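Local coordinates for protein alpha-L-arabinofuranosidase B (Aspergillus kawachii, PDB 6SXT) that hydrolyses terminal non-reducing alpha-L-arabinofuranoside residues from arabinoxylan, L-arabinan and arabinogalactan, taking part in the breakdown of plant hemicellulose, at residues 174-179 with 263-268; 235-240 with 257-262; 320-325 with 380-385; 421-426 with 436-441. All blocks are in the same frame, centred on the assembly; numbering follows the deposited sequence.

Interaction 1: 174-179 with 263-268; sequences TGAGHM and SGYNPM. With LXE ([(1~{S},2~{S},3~{S},4~{S})-2-(hydroxymethyl)-3,4-bis(oxidanyl)cyclopentyl]azanium), chain G.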
loop_
_atom_site.group_PDB
_atom_site.type_symbol
_atom_site.label_atom_id
_atom_site.label_comp_id
_atom_site.label_asym_id
_atom_site.label_seq_id
_atom_site.Cartn_x
_atom_site.Cartn_y
_atom_site.Cartn_z
ATOM N N THR A 174 4.546 7.579 -23.857
ATOM C CA THR A 174 4.159 8.019 -25.210
ATOM C C THR A 174 3.985 9.529 -25.278
ATOM O O THR A 174 3.476 10.006 -26.306
ATOM C CB THR A 174 2.941 7.232 -25.671
ATOM O OG1 THR A 174 1.898 7.462 -24.709
ATOM C CG2 THR A 174 3.259 5.761 -25.773
ATOM N N GLY A 175 4.344 10.247 -24.223
ATOM C CA GLY A 175 4.446 11.703 -24.271
ATOM C C GLY A 175 3.519 12.475 -23.370
ATOM O O GLY A 175 2.509 11.922 -22.860
ATOM N N ALA A 176 3.771 13.768 -23.300
ATOM C CA ALA A 176 2.911 14.726 -22.574
ATOM C C ALA A 176 1.466 14.531 -23.005
ATOM O O ALA A 176 1.142 14.478 -24.230
ATOM C CB ALA A 176 3.379 16.147 -22.838
ATOM N N GLY A 177 0.538 14.498 -22.036
ATOM C CA GLY A 177 -0.886 14.393 -22.318
ATOM C C GLY A 177 -1.418 12.981 -22.473
ATOM O O GLY A 177 -2.624 12.861 -22.712
ATOM N N HIS A 178 -0.559 11.978 -22.372
ATOM C CA HIS A 178 -0.940 10.561 -22.540
ATOM C C HIS A 178 -1.226 9.909 -21.177
ATOM O O HIS A 178 -1.276 8.680 -21.083
ATOM C CB HIS A 178 0.129 9.785 -23.320
ATOM C CG HIS A 178 0.145 10.211 -24.767
ATOM N ND1 HIS A 178 -0.341 9.391 -25.776
ATOM C CD2 HIS A 178 0.559 11.356 -25.373
ATOM C CE1 HIS A 178 -0.231 10.016 -26.953
ATOM N NE2 HIS A 178 0.363 11.191 -26.750
ATOM N N MET A 179 -1.471 10.737 -20.180
ATOM C CA MET A 179 -1.876 10.261 -18.834
ATOM C C MET A 179 -2.779 11.317 -18.223
ATOM O O MET A 179 -2.661 12.525 -18.500
ATOM C CB MET A 179 -0.670 10.097 -17.907
ATOM C CG MET A 179 0.013 8.777 -18.098
ATOM S SD MET A 179 1.473 8.617 -17.077
ATOM C CE MET A 179 0.620 8.427 -15.507
ATOM N N SER A 263 3.713 22.693 -23.959
ATOM C CA SER A 263 3.447 21.885 -25.171
ATOM C C SER A 263 3.001 20.481 -24.775
ATOM O O SER A 263 3.745 19.827 -24.023
ATOM C CB SER A 263 4.675 21.761 -26.078
ATOM O OG SER A 263 4.905 22.957 -26.803
ATOM N N GLY A 264 1.878 20.052 -25.318
ATOM C CA GLY A 264 1.452 18.645 -25.285
ATOM C C GLY A 264 0.379 18.398 -24.249
ATOM O O GLY A 264 -0.150 17.301 -24.255
ATOM N N TYR A 265 -0.079 19.406 -23.494
ATOM C CA TYR A 265 -1.160 19.185 -22.488
ATOM C C TYR A 265 -2.512 19.704 -22.921
ATOM O O TYR A 265 -3.501 19.587 -22.171
ATOM C CB TYR A 265 -0.709 19.764 -21.147
ATOM C CG TYR A 265 0.534 19.105 -20.642
ATOM C CD1 TYR A 265 0.525 17.779 -20.223
ATOM C CD2 TYR A 265 1.765 19.725 -20.646
ATOM C CE1 TYR A 265 1.665 17.145 -19.781
ATOM C CE2 TYR A 265 2.919 19.109 -20.236
ATOM C CZ TYR A 265 2.888 17.805 -19.783
ATOM O OH TYR A 265 4.027 17.239 -19.372
ATOM N N ASN A 266 -2.673 20.260 -24.146
ATOM C CA ASN A 266 -3.992 20.645 -24.614
ATOM C C ASN A 266 -3.973 20.626 -26.137
ATOM O O ASN A 266 -3.113 21.308 -26.683
ATOM C CB ASN A 266 -4.406 22.033 -24.123
ATOM C CG ASN A 266 -5.808 22.376 -24.472
ATOM O OD1 ASN A 266 -6.754 21.629 -24.225
ATOM N ND2 ASN A 266 -5.990 23.559 -25.074
ATOM N N PRO A 267 -4.860 19.866 -26.802
ATOM C CA PRO A 267 -5.724 18.878 -26.152
ATOM C C PRO A 267 -4.878 17.740 -25.556
ATOM O O PRO A 267 -3.702 17.518 -25.836
ATOM C CB PRO A 267 -6.610 18.303 -27.264
ATOM C CG PRO A 267 -5.774 18.532 -28.504
ATOM C CD PRO A 267 -5.072 19.846 -28.264
ATOM N N MET A 268 -5.527 16.969 -24.660
ATOM C CA MET A 268 -4.905 15.748 -24.102
ATOM C C MET A 268 -5.004 14.608 -25.118
ATOM O O MET A 268 -5.872 14.708 -26.044
ATOM C CB MET A 268 -5.621 15.328 -22.790
ATOM C CG MET A 268 -5.450 16.347 -21.669
ATOM S SD MET A 268 -3.884 16.473 -20.937
ATOM C CE MET A 268 -3.871 14.930 -19.983
HETATM C "C1'" LXE G . 6.006 9.240 -17.442
HETATM C "C2'" LXE G . 5.319 8.281 -16.468
HETATM O "O2'" LXE G . 4.355 7.517 -17.096
HETATM C "C3'" LXE G . 4.775 9.233 -15.494
HETATM O "O3'" LXE G . 4.254 8.478 -14.321
HETATM C "C4'" LXE G . 6.019 10.010 -15.120
HETATM C "C5'" LXE G . 5.713 11.388 -14.563
HETATM O "O5'" LXE G . 4.876 12.178 -15.378
HETATM C "C6'" LXE G . 6.825 10.063 -16.479
HETATM N "N1'" LXE G . 8.150 9.445 -16.185
#
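Ala176 and Gly177, in the middle of a type II beta turn from Gly175 to His178, lie against Tyr265 and Met268 of a second loop in the catalytic domain. The turn is closed by His178 N bonding to Gly175 O. The tight part is a CH-pi contact: Ala176 CB sits over one face of the Tyr265 ring, 3.9 Å from its centroid, shifted toward the rim and closest to Tyr265 CZ. The far end of the ring, Tyr265 OH, is hydrogen-bonded to the backbone O of the nucleophile Glu205 and to Asn207, next to the inhibitor site. Gly264 O belongs to the close part too, 3.6 Å from Gly177 CA in a CA-H...O contact. No hydrogen bond runs directly between 174-179 and 263-268. The contact is looser on its solvent side at Ser263, whose O is 3.9 Å from Ala176 CB. At the buried end Met268, folded by chi2 of -72° and chi3 of -73°, brings CE to Gly177 O at 3.6 Å. Met179 extends the other way into the ligand pocket, its SD 3.1 Å from O2' of the bound cyclopentyl inhibitor.

Interaction 2: 235-240 with 257-262; sequences GADKWA and GARPDY. With EDO (1,2-ethanediol), chain B.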
loop_
_atom_site.group_PDB
_atom_site.type_symbol
_atom_site.label_atom_id
_atom_site.label_comp_id
_atom_site.label_asym_id
_atom_site.label_seq_id
_atom_site.Cartn_x
_atom_site.Cartn_y
_atom_site.Cartn_z
ATOM N N GLY A 235 -11.250 17.817 -18.562
ATOM C CA GLY A 235 -12.027 17.911 -19.800
ATOM C C GLY A 235 -11.251 18.772 -20.787
ATOM O O GLY A 235 -10.058 18.882 -20.678
ATOM N N ALA A 236 -11.991 19.387 -21.714
ATOM C CA ALA A 236 -11.397 20.192 -22.808
ATOM C C ALA A 236 -10.831 21.500 -22.246
ATOM O O ALA A 236 -11.641 22.373 -21.947
ATOM C CB ALA A 236 -12.495 20.413 -23.834
ATOM N N ASP A 237 -9.536 21.525 -22.090
ATOM C CA ASP A 237 -8.743 22.640 -21.518
ATOM C C ASP A 237 -9.331 23.026 -20.165
ATOM O O ASP A 237 -9.374 24.221 -19.800
ATOM C CB ASP A 237 -8.787 23.857 -22.447
ATOM C CG ASP A 237 -7.631 24.797 -22.220
ATOM O OD1 ASP A 237 -6.687 24.429 -21.565
ATOM O OD2 ASP A 237 -7.663 25.869 -22.858
ATOM N N LYS A 238 -9.731 22.032 -19.372
ATOM C CA LYS A 238 -10.072 22.328 -17.959
ATOM C C LYS A 238 -9.693 21.096 -17.128
ATOM O O LYS A 238 -9.816 19.955 -17.632
ATOM C CB LYS A 238 -11.540 22.683 -17.689
ATOM C CG LYS A 238 -12.605 21.702 -18.137
ATOM C CD LYS A 238 -14.042 22.247 -17.975
ATOM C CE LYS A 238 -15.102 21.195 -18.254
ATOM N NZ LYS A 238 -16.471 21.776 -18.249
ATOM N N TRP A 239 -9.281 21.312 -15.884
ATOM C CA TRP A 239 -9.053 20.169 -14.960
ATOM C C TRP A 239 -9.067 20.707 -13.544
ATOM O O TRP A 239 -9.025 21.948 -13.329
ATOM C CB TRP A 239 -7.746 19.455 -15.269
ATOM C CG TRP A 239 -6.541 20.299 -15.087
ATOM C CD1 TRP A 239 -6.185 21.364 -15.887
ATOM C CD2 TRP A 239 -5.546 20.206 -14.073
ATOM N NE1 TRP A 239 -5.009 21.868 -15.465
ATOM C CE2 TRP A 239 -4.601 21.217 -14.303
ATOM C CE3 TRP A 239 -5.346 19.366 -12.961
ATOM C CZ2 TRP A 239 -3.507 21.423 -13.475
ATOM C CZ3 TRP A 239 -4.275 19.574 -12.156
ATOM C CH2 TRP A 239 -3.358 20.591 -12.383
ATOM N N ALA A 240 -9.122 19.806 -12.575
ATOM C CA ALA A 240 -9.216 20.245 -11.172
ATOM C C ALA A 240 -8.634 19.205 -10.223
ATOM O O ALA A 240 -8.630 17.992 -10.535
ATOM C CB ALA A 240 -10.637 20.487 -10.802
ATOM N N GLY A 257 -9.194 24.889 -13.489
ATOM C CA GLY A 257 -9.038 25.815 -14.600
ATOM C C GLY A 257 -8.263 25.210 -15.715
ATOM O O GLY A 257 -8.270 23.994 -15.879
ATOM N N ALA A 258 -7.670 26.078 -16.531
ATOM C CA ALA A 258 -7.082 25.659 -17.808
ATOM C C ALA A 258 -5.964 24.639 -17.666
ATOM O O ALA A 258 -5.203 24.546 -16.665
ATOM C CB ALA A 258 -6.594 26.910 -18.516
ATOM N N ARG A 259 -5.741 23.857 -18.742
ATOM C CA ARG A 259 -4.552 23.020 -18.800
ATOM C C ARG A 259 -3.277 23.829 -18.667
ATOM O O ARG A 259 -3.303 25.025 -19.024
ATOM C CB ARG A 259 -4.380 22.205 -20.095
ATOM C CG ARG A 259 -5.487 21.189 -20.349
ATOM C CD ARG A 259 -5.268 19.868 -19.616
ATOM N NE ARG A 259 -6.505 19.102 -19.716
ATOM C CZ ARG A 259 -6.770 18.006 -18.971
ATOM N NH1 ARG A 259 -5.885 17.525 -18.132
ATOM N NH2 ARG A 259 -7.925 17.450 -19.132
ATOM N N PRO A 260 -2.200 23.243 -18.114
ATOM C CA PRO A 260 -0.921 23.914 -17.975
ATOM C C PRO A 260 -0.503 24.378 -19.383
ATOM O O PRO A 260 -0.642 23.592 -20.303
ATOM C CB PRO A 260 0.034 22.874 -17.438
ATOM C CG PRO A 260 -0.873 21.861 -16.711
ATOM C CD PRO A 260 -2.108 21.862 -17.547
ATOM N N ASP A 261 -0.056 25.625 -19.496
ATOM C CA ASP A 261 0.253 26.242 -20.817
ATOM C C ASP A 261 1.678 25.775 -21.184
ATOM O O ASP A 261 2.626 26.588 -21.224
ATOM C CB ASP A 261 0.010 27.764 -20.760
ATOM C CG ASP A 261 -1.454 28.271 -20.652
ATOM O OD1 ASP A 261 -2.369 27.708 -21.270
ATOM O OD2 ASP A 261 -1.694 29.272 -19.940
ATOM N N TYR A 262 1.889 24.474 -21.403
ATOM C CA TYR A 262 3.163 23.844 -21.846
ATOM C C TYR A 262 2.820 22.859 -22.971
ATOM O O TYR A 262 1.692 22.363 -23.010
ATOM C CB TYR A 262 3.905 23.105 -20.744
ATOM C CG TYR A 262 4.198 23.958 -19.537
ATOM C CD1 TYR A 262 3.250 24.092 -18.539
ATOM C CD2 TYR A 262 5.383 24.670 -19.406
ATOM C CE1 TYR A 262 3.443 24.929 -17.464
ATOM C CE2 TYR A 262 5.596 25.518 -18.333
ATOM C CZ TYR A 262 4.624 25.631 -17.350
ATOM O OH TYR A 262 4.785 26.429 -16.266
HETATM C C1 EDO B . -15.434 19.215 -21.319
HETATM O O1 EDO B . -14.540 18.592 -22.105
HETATM C C2 EDO B . -16.730 18.581 -21.427
HETATM O O2 EDO B . -17.262 18.458 -20.118
HETATM O O HOH W 1 -7.436 19.455 -22.556
HETATM O O HOH W 2 -4.424 25.882 -21.383
#
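Trp239 and Gly257 form an antiparallel hydrogen-bonded pair, Trp239 N reaching Gly257 O at 2.9 Å and Gly257 N returning to Trp239 O at 3.0 Å. Beside the pair, Lys238 CA and Ala258 CA both make CA-H...O contacts, with Gly257 O and Asp237 O respectively. Before it, 235-240 makes a type II beta turn from Gly235 to Lys238, while 257-262 leaves the sheet as a loop. This is the open end of the hairpin of strands 238-245 and 250-257 in the large antiparallel sheet of the catalytic domain, and the turn connects back to strand 227-235. Trp239 CG stands between its backbone N and carbonyl carbon (chi1 63°), which turns the indole toward the departing loop, edge first. Trp239 NE1 gives a weak bond to Ala258 O, at the ring edge, and lies 3.6 Å from Pro260 CD. Arg259 bends at chi2 (-84°) and runs back alongside Trp239, its guanidinium nearly parallel to the ring (13°), but meets CB and not the ring face. Arg259 NH2 bonds in plane to a lone pair of Gly235 O at 3.0 Å, whereas NH1 forms a salt bridge with Glu180. Asp237 OD1 takes the N-H of Arg259 at 3.0 Å on its anti side. One water accepts from both Asp237 N and Arg259 NE, 3.0 Å from each.

Interaction 3: 320-325 with 380-385; sequences GSLVSG and LANSQC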
loop_
_atom_site.group_PDB
_atom_site.type_symbol
_atom_site.label_atom_id
_atom_site.label_comp_id
_atom_site.label_asym_id
_atom_site.label_seq_id
_atom_site.Cartn_x
_atom_site.Cartn_y
_atom_site.Cartn_z
ATOM N N GLY A 320 -7.405 0.421 11.511
ATOM C CA GLY A 320 -7.608 -0.902 12.072
ATOM C C GLY A 320 -6.374 -1.407 12.817
ATOM O O GLY A 320 -5.315 -0.767 12.758
ATOM N N SER A 321 -6.500 -2.518 13.510
ATOM C CA SER A 321 -5.334 -3.102 14.231
ATOM C C SER A 321 -4.389 -3.783 13.243
ATOM O O SER A 321 -4.805 -4.670 12.482
ATOM C CB SER A 321 -5.806 -4.069 15.275
ATOM O OG SER A 321 -4.666 -4.673 15.884
ATOM N N LEU A 322 -3.107 -3.458 13.340
ATOM C CA LEU A 322 -2.036 -4.128 12.590
ATOM C C LEU A 322 -1.443 -5.327 13.356
ATOM O O LEU A 322 -0.594 -6.001 12.773
ATOM C CB LEU A 322 -0.911 -3.102 12.377
ATOM C CG LEU A 322 -1.167 -2.149 11.211
ATOM C CD1 LEU A 322 -0.370 -0.891 11.347
ATOM C CD2 LEU A 322 -0.909 -2.809 9.858
ATOM N N VAL A 323 -1.863 -5.581 14.581
ATOM C CA VAL A 323 -1.144 -6.516 15.477
ATOM C C VAL A 323 -2.070 -7.641 15.896
ATOM O O VAL A 323 -3.281 -7.416 16.109
ATOM C CB VAL A 323 -0.598 -5.744 16.684
ATOM C CG1 VAL A 323 0.085 -6.672 17.670
ATOM C CG2 VAL A 323 0.344 -4.684 16.208
ATOM N N SER A 324 -1.529 -8.832 15.955
ATOM C CA SER A 324 -2.200 -9.981 16.580
ATOM C C SER A 324 -1.173 -10.840 17.304
ATOM O O SER A 324 0.047 -10.639 17.100
ATOM C CB SER A 324 -2.970 -10.796 15.556
ATOM O OG SER A 324 -2.127 -11.475 14.664
ATOM N N GLY A 325 -1.672 -11.850 18.019
ATOM C CA GLY A 325 -0.776 -12.771 18.734
ATOM C C GLY A 325 -0.264 -12.147 20.032
ATOM O O GLY A 325 -0.716 -11.102 20.492
ATOM N N LEU A 380 9.041 2.704 15.204
ATOM C CA LEU A 380 9.605 3.997 14.788
ATOM C C LEU A 380 8.719 4.642 13.720
ATOM O O LEU A 380 8.750 5.886 13.649
ATOM C CB LEU A 380 11.032 3.798 14.311
ATOM C CG LEU A 380 12.032 3.424 15.425
ATOM C CD1 LEU A 380 13.336 3.081 14.830
ATOM C CD2 LEU A 380 12.198 4.595 16.393
ATOM N N ALA A 381 8.096 3.854 12.841
ATOM C CA ALA A 381 7.221 4.443 11.785
ATOM C C ALA A 381 5.735 4.234 12.038
ATOM O O ALA A 381 4.924 4.803 11.275
ATOM C CB ALA A 381 7.586 3.873 10.450
ATOM N N ASN A 382 5.374 3.462 13.035
ATOM C CA ASN A 382 3.955 3.177 13.318
ATOM C C ASN A 382 3.826 2.821 14.783
ATOM O O ASN A 382 4.441 1.833 15.187
ATOM C CB ASN A 382 3.385 2.092 12.406
ATOM C CG ASN A 382 1.899 1.983 12.661
ATOM O OD1 ASN A 382 1.469 1.529 13.719
ATOM N ND2 ASN A 382 1.093 2.429 11.694
ATOM N N SER A 383 3.061 3.608 15.525
ATOM C CA SER A 383 3.023 3.451 16.995
ATOM C C SER A 383 2.245 2.214 17.453
ATOM O O SER A 383 2.316 1.905 18.630
ATOM C CB SER A 383 2.471 4.711 17.632
ATOM O OG SER A 383 1.127 4.810 17.264
ATOM N N GLN A 384 1.510 1.484 16.585
ATOM C CA GLN A 384 0.879 0.197 16.951
ATOM C C GLN A 384 1.896 -0.941 16.896
ATOM O O GLN A 384 1.716 -1.937 17.524
ATOM C CB GLN A 384 -0.178 -0.289 15.928
ATOM C CG GLN A 384 -1.354 0.577 15.695
ATOM C CD GLN A 384 -2.372 -0.276 14.944
ATOM O OE1 GLN A 384 -2.623 -1.424 15.305
ATOM N NE2 GLN A 384 -2.847 0.345 13.888
ATOM N N CYS A 385 2.935 -0.766 16.099
ATOM C CA CYS A 385 3.925 -1.794 15.799
ATOM C C CYS A 385 5.154 -1.521 16.678
ATOM O O CYS A 385 5.041 -0.772 17.688
ATOM C CB CYS A 385 4.210 -1.837 14.326
ATOM S SG CYS A 385 2.654 -2.251 13.432
#
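Gln384 reaches the backbone of 320-325 because its CG lies anti to its own carbonyl carbon (chi1 -61°) and the chain beyond is extended (chi2 -166°), which sets the amide between Gly320 and Leu322. Gln384 NE2 donates to Gly320 O at 2.9 Å. Gln384 OE1 accepts from Leu322 N at 2.9 Å in a nearly straight bond, 170° at the hydrogen, although the donor is tilted from the amide plane. Leu322 crosses the Gln384 side chain at about a right angle. Leu322 CD1 touches Asn382 ND2 at 3.6 Å and Leu322 CB lies 3.8 Å from Cys385 SG, while Val323 CG2 packs against Gln384 O at 3.3 Å. Within 380-385, Asn382 to Cys385 form a type I beta turn. It is tightened by an Asx turn in which Asn382 OD1 accepts from Gln384 N at 2.9 Å, which probably helps to position Gln384. The contact ties the start of the arabinose-binding domain, just after strand 317-319, to the loop between strands 374-378 and 386-390. Cys385 also forms a disulfide with Cys423, and Leu322 O accepts a hydrogen bond from Arg436 NH2. With two bonds to backbone atoms of opposite polarity, the carboxamide cannot flip without losing both; its orientation is fixed and the link is made by neutral groups.

Interaction 4: 421-426 with 436-441; sequences TFCPQA and RSWSYP. With NAG (2-acetamido-2-deoxy-beta-D-glucopyranose), chain D.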
loop_
_atom_site.group_PDB
_atom_site.type_symbol
_atom_site.label_atom_id
_atom_site.label_comp_id
_atom_site.label_asym_id
_atom_site.label_seq_id
_atom_site.Cartn_x
_atom_site.Cartn_y
_atom_site.Cartn_z
ATOM N N THR A 421 10.444 -1.029 11.346
ATOM C CA THR A 421 9.164 -1.215 12.050
ATOM C C THR A 421 8.548 -2.544 11.643
ATOM O O THR A 421 8.446 -2.830 10.441
ATOM C CB THR A 421 8.230 -0.037 11.759
ATOM O OG1 THR A 421 8.845 1.169 12.199
ATOM C CG2 THR A 421 6.914 -0.157 12.469
ATOM N N PHE A 422 8.156 -3.313 12.636
ATOM C CA PHE A 422 7.608 -4.674 12.418
ATOM C C PHE A 422 6.367 -4.818 13.262
ATOM O O PHE A 422 6.281 -4.382 14.427
ATOM C CB PHE A 422 8.663 -5.730 12.744
ATOM C CG PHE A 422 9.860 -5.621 11.840
ATOM C CD1 PHE A 422 9.946 -6.254 10.611
ATOM C CD2 PHE A 422 10.911 -4.800 12.216
ATOM C CE1 PHE A 422 11.028 -6.094 9.767
ATOM C CE2 PHE A 422 12.013 -4.659 11.393
ATOM C CZ PHE A 422 12.069 -5.261 10.153
ATOM N N CYS A 423 5.387 -5.518 12.683
ATOM C CA CYS A 423 4.066 -5.679 13.281
ATOM C C CYS A 423 3.900 -7.119 13.708
ATOM O O CYS A 423 3.966 -8.024 12.877
ATOM C CB CYS A 423 2.985 -5.316 12.280
ATOM S SG CYS A 423 3.143 -3.592 11.675
ATOM N N PRO A 424 3.762 -7.411 15.020
ATOM C CA PRO A 424 3.613 -8.781 15.469
ATOM C C PRO A 424 2.311 -9.338 14.888
ATOM O O PRO A 424 1.276 -8.624 14.846
ATOM C CB PRO A 424 3.574 -8.697 16.984
ATOM C CG PRO A 424 4.248 -7.369 17.274
ATOM C CD PRO A 424 3.867 -6.461 16.131
ATOM N N GLN A 425 2.408 -10.606 14.546
ATOM C CA GLN A 425 1.255 -11.380 14.028
ATOM C C GLN A 425 1.264 -12.722 14.748
ATOM O O GLN A 425 2.367 -13.311 14.934
ATOM C CB GLN A 425 1.424 -11.548 12.531
ATOM C CG GLN A 425 0.212 -12.215 11.870
ATOM C CD GLN A 425 0.315 -12.345 10.382
ATOM O OE1 GLN A 425 0.981 -11.559 9.684
ATOM N NE2 GLN A 425 -0.413 -13.335 9.842
ATOM N N ALA A 426 0.121 -13.241 15.130
ATOM C CA ALA A 426 0.071 -14.601 15.696
ATOM C C ALA A 426 0.899 -15.521 14.793
ATOM O O ALA A 426 0.697 -15.581 13.574
ATOM C CB ALA A 426 -1.384 -15.026 15.813
ATOM N N ARG A 436 5.912 -9.163 10.970
ATOM C CA ARG A 436 5.668 -8.728 9.586
ATOM C C ARG A 436 6.278 -7.342 9.380
ATOM O O ARG A 436 6.075 -6.483 10.190
ATOM C CB ARG A 436 4.151 -8.662 9.358
ATOM C CG ARG A 436 3.759 -8.475 7.902
ATOM C CD ARG A 436 2.258 -8.544 7.661
ATOM N NE ARG A 436 1.634 -7.438 8.343
ATOM C CZ ARG A 436 0.944 -7.496 9.496
ATOM N NH1 ARG A 436 0.730 -8.637 10.124
ATOM N NH2 ARG A 436 0.481 -6.374 10.058
ATOM N N SER A 437 6.962 -7.127 8.279
ATOM C CA SER A 437 7.479 -5.798 7.916
ATOM C C SER A 437 6.295 -4.842 7.774
ATOM O O SER A 437 5.384 -5.154 7.004
ATOM C CB SER A 437 8.300 -5.838 6.701
ATOM O OG SER A 437 8.576 -4.520 6.209
ATOM N N TRP A 438 6.316 -3.698 8.454
ATOM C CA TRP A 438 5.294 -2.663 8.215
ATOM C C TRP A 438 5.420 -2.121 6.808
ATOM O O TRP A 438 4.390 -1.933 6.122
ATOM C CB TRP A 438 5.456 -1.535 9.229
ATOM C CG TRP A 438 4.466 -0.440 8.979
ATOM C CD1 TRP A 438 3.161 -0.407 9.377
ATOM C CD2 TRP A 438 4.667 0.704 8.150
ATOM N NE1 TRP A 438 2.545 0.696 8.860
ATOM C CE2 TRP A 438 3.440 1.398 8.105
ATOM C CE3 TRP A 438 5.750 1.196 7.436
ATOM C CZ2 TRP A 438 3.272 2.562 7.359
ATOM C CZ3 TRP A 438 5.597 2.354 6.715
ATOM C CH2 TRP A 438 4.360 3.002 6.627
ATOM N N SER A 439 6.636 -1.854 6.314
ATOM C CA SER A 439 6.782 -1.148 5.039
ATOM C C SER A 439 6.612 -2.128 3.849
ATOM O O SER A 439 6.204 -1.686 2.767
ATOM C CB SER A 439 8.072 -0.402 4.973
ATOM O OG SER A 439 9.164 -1.291 5.076
ATOM N N TYR A 440 6.907 -3.403 4.044
ATOM C CA TYR A 440 6.764 -4.459 3.020
ATOM C C TYR A 440 6.004 -5.607 3.633
ATOM O O TYR A 440 6.577 -6.627 4.044
ATOM C CB TYR A 440 8.120 -4.950 2.484
ATOM C CG TYR A 440 8.835 -4.036 1.552
ATOM C CD1 TYR A 440 9.481 -2.893 2.024
ATOM C CD2 TYR A 440 8.887 -4.318 0.179
ATOM C CE1 TYR A 440 10.204 -2.074 1.158
ATOM C CE2 TYR A 440 9.569 -3.488 -0.683
ATOM C CZ TYR A 440 10.266 -2.416 -0.184
ATOM O OH TYR A 440 10.982 -1.618 -1.042
ATOM N N PRO A 441 4.654 -5.488 3.768
ATOM C CA PRO A 441 3.904 -6.490 4.503
ATOM C C PRO A 441 3.738 -7.866 3.873
ATOM O O PRO A 441 3.203 -8.755 4.514
ATOM C CB PRO A 441 2.549 -5.813 4.754
ATOM C CG PRO A 441 2.453 -4.823 3.606
ATOM C CD PRO A 441 3.868 -4.292 3.410
HETATM C C1 NAG D . -2.427 -21.298 13.023
HETATM C C2 NAG D . -1.996 -22.461 13.908
HETATM C C3 NAG D . -2.691 -22.374 15.280
HETATM C C4 NAG D . -2.516 -20.976 15.896
HETATM C C5 NAG D . -2.729 -19.856 14.882
HETATM C C6 NAG D . -2.279 -18.479 15.433
HETATM C C7 NAG D . -1.280 -24.394 12.563
HETATM C C8 NAG D . -1.688 -25.640 11.855
HETATM N N2 NAG D . -2.240 -23.741 13.237
HETATM O O3 NAG D . -2.197 -23.398 16.204
HETATM O O4 NAG D . -3.335 -20.828 17.060
HETATM O O5 NAG D . -2.029 -20.061 13.641
HETATM O O6 NAG D . -0.879 -18.540 15.840
HETATM O O7 NAG D . -0.116 -23.990 12.536
HETATM O O HOH W 3 9.476 -2.585 7.903
HETATM O O HOH W 4 -0.537 -8.680 12.697
#
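Thr421 meets Trp438 where the hairpin of strands 422-426 and 433-437 in the arabinose-binding domain opens out. Thr421 O takes the N-H of Trp438 at 3.0 Å and also a proton from a water that accepts from Ser437 OG. The two side chains lie side by side, Thr421 CG2 against Trp438 CB at 3.8 Å, and Thr421 OG1 bonds to His417 O. Phe422 and Ser437 are an antiparallel non-hydrogen-bonded pair with side chains on one face, and Phe422 CD1 rests 3.7 Å from Ser437 CA. Next comes the hydrogen-bonded pair Cys423 with Arg436: Cys423 N to Arg436 O at 2.8 Å and Arg436 N to Cys423 O at 3.0 Å. On this opposite face Cys423 SG, in a disulfide with Cys385, sits at the edge of the indole, 3.9 Å from Trp438 CD1. The Arg436 chain bends at chi3 (65°), which lays its guanidinium over Cys423 CB. Pro424 O receives a proton from a water that accepts from Arg436 NH1. Gln425, its CG anti to the backbone N (chi1 -174°), crosses Arg436 at about a right angle, and Gln425 OE1 takes the same NH1 at 3.0 Å. OE1 lies in the guanidinium plane, whereas NH1 stands above the Gln425 amide plane, off the lone pairs; Tyr444 OH also bonds OE1. Leu322 O accepts from NH2. The buried guanidinium is met by neutral oxygens, which would probably solvate its positive charge without a carboxylate among these partners.

Interactions 1 and 2 belong to the catalytic domain and touch: Tyr265 O is 3.1 Å from Arg259 CD, and Met268 CG packs on Arg259 CZ at 3.4 Å. Residues 257-262 run straight on into 263-268, so one loop serves both contacts, while the side chain of Pro260 is about 11 Å from the inhibitor. Interactions 3 and 4, with centres about 8 Å apart, lie in the arabinose-binding domain. They are joined by the disulfide, Cys385 SG to Cys423 SG 2.3 Å, and by a probable hydrogen bond from Ala381 N to Thr421 OG1. About 40 Å separates the centres of interactions 1 and 4, on opposite sides of the chain's centre. The side chains of Ser437 and His400, a sugar-binding residue of the second domain, are about 3 Å apart.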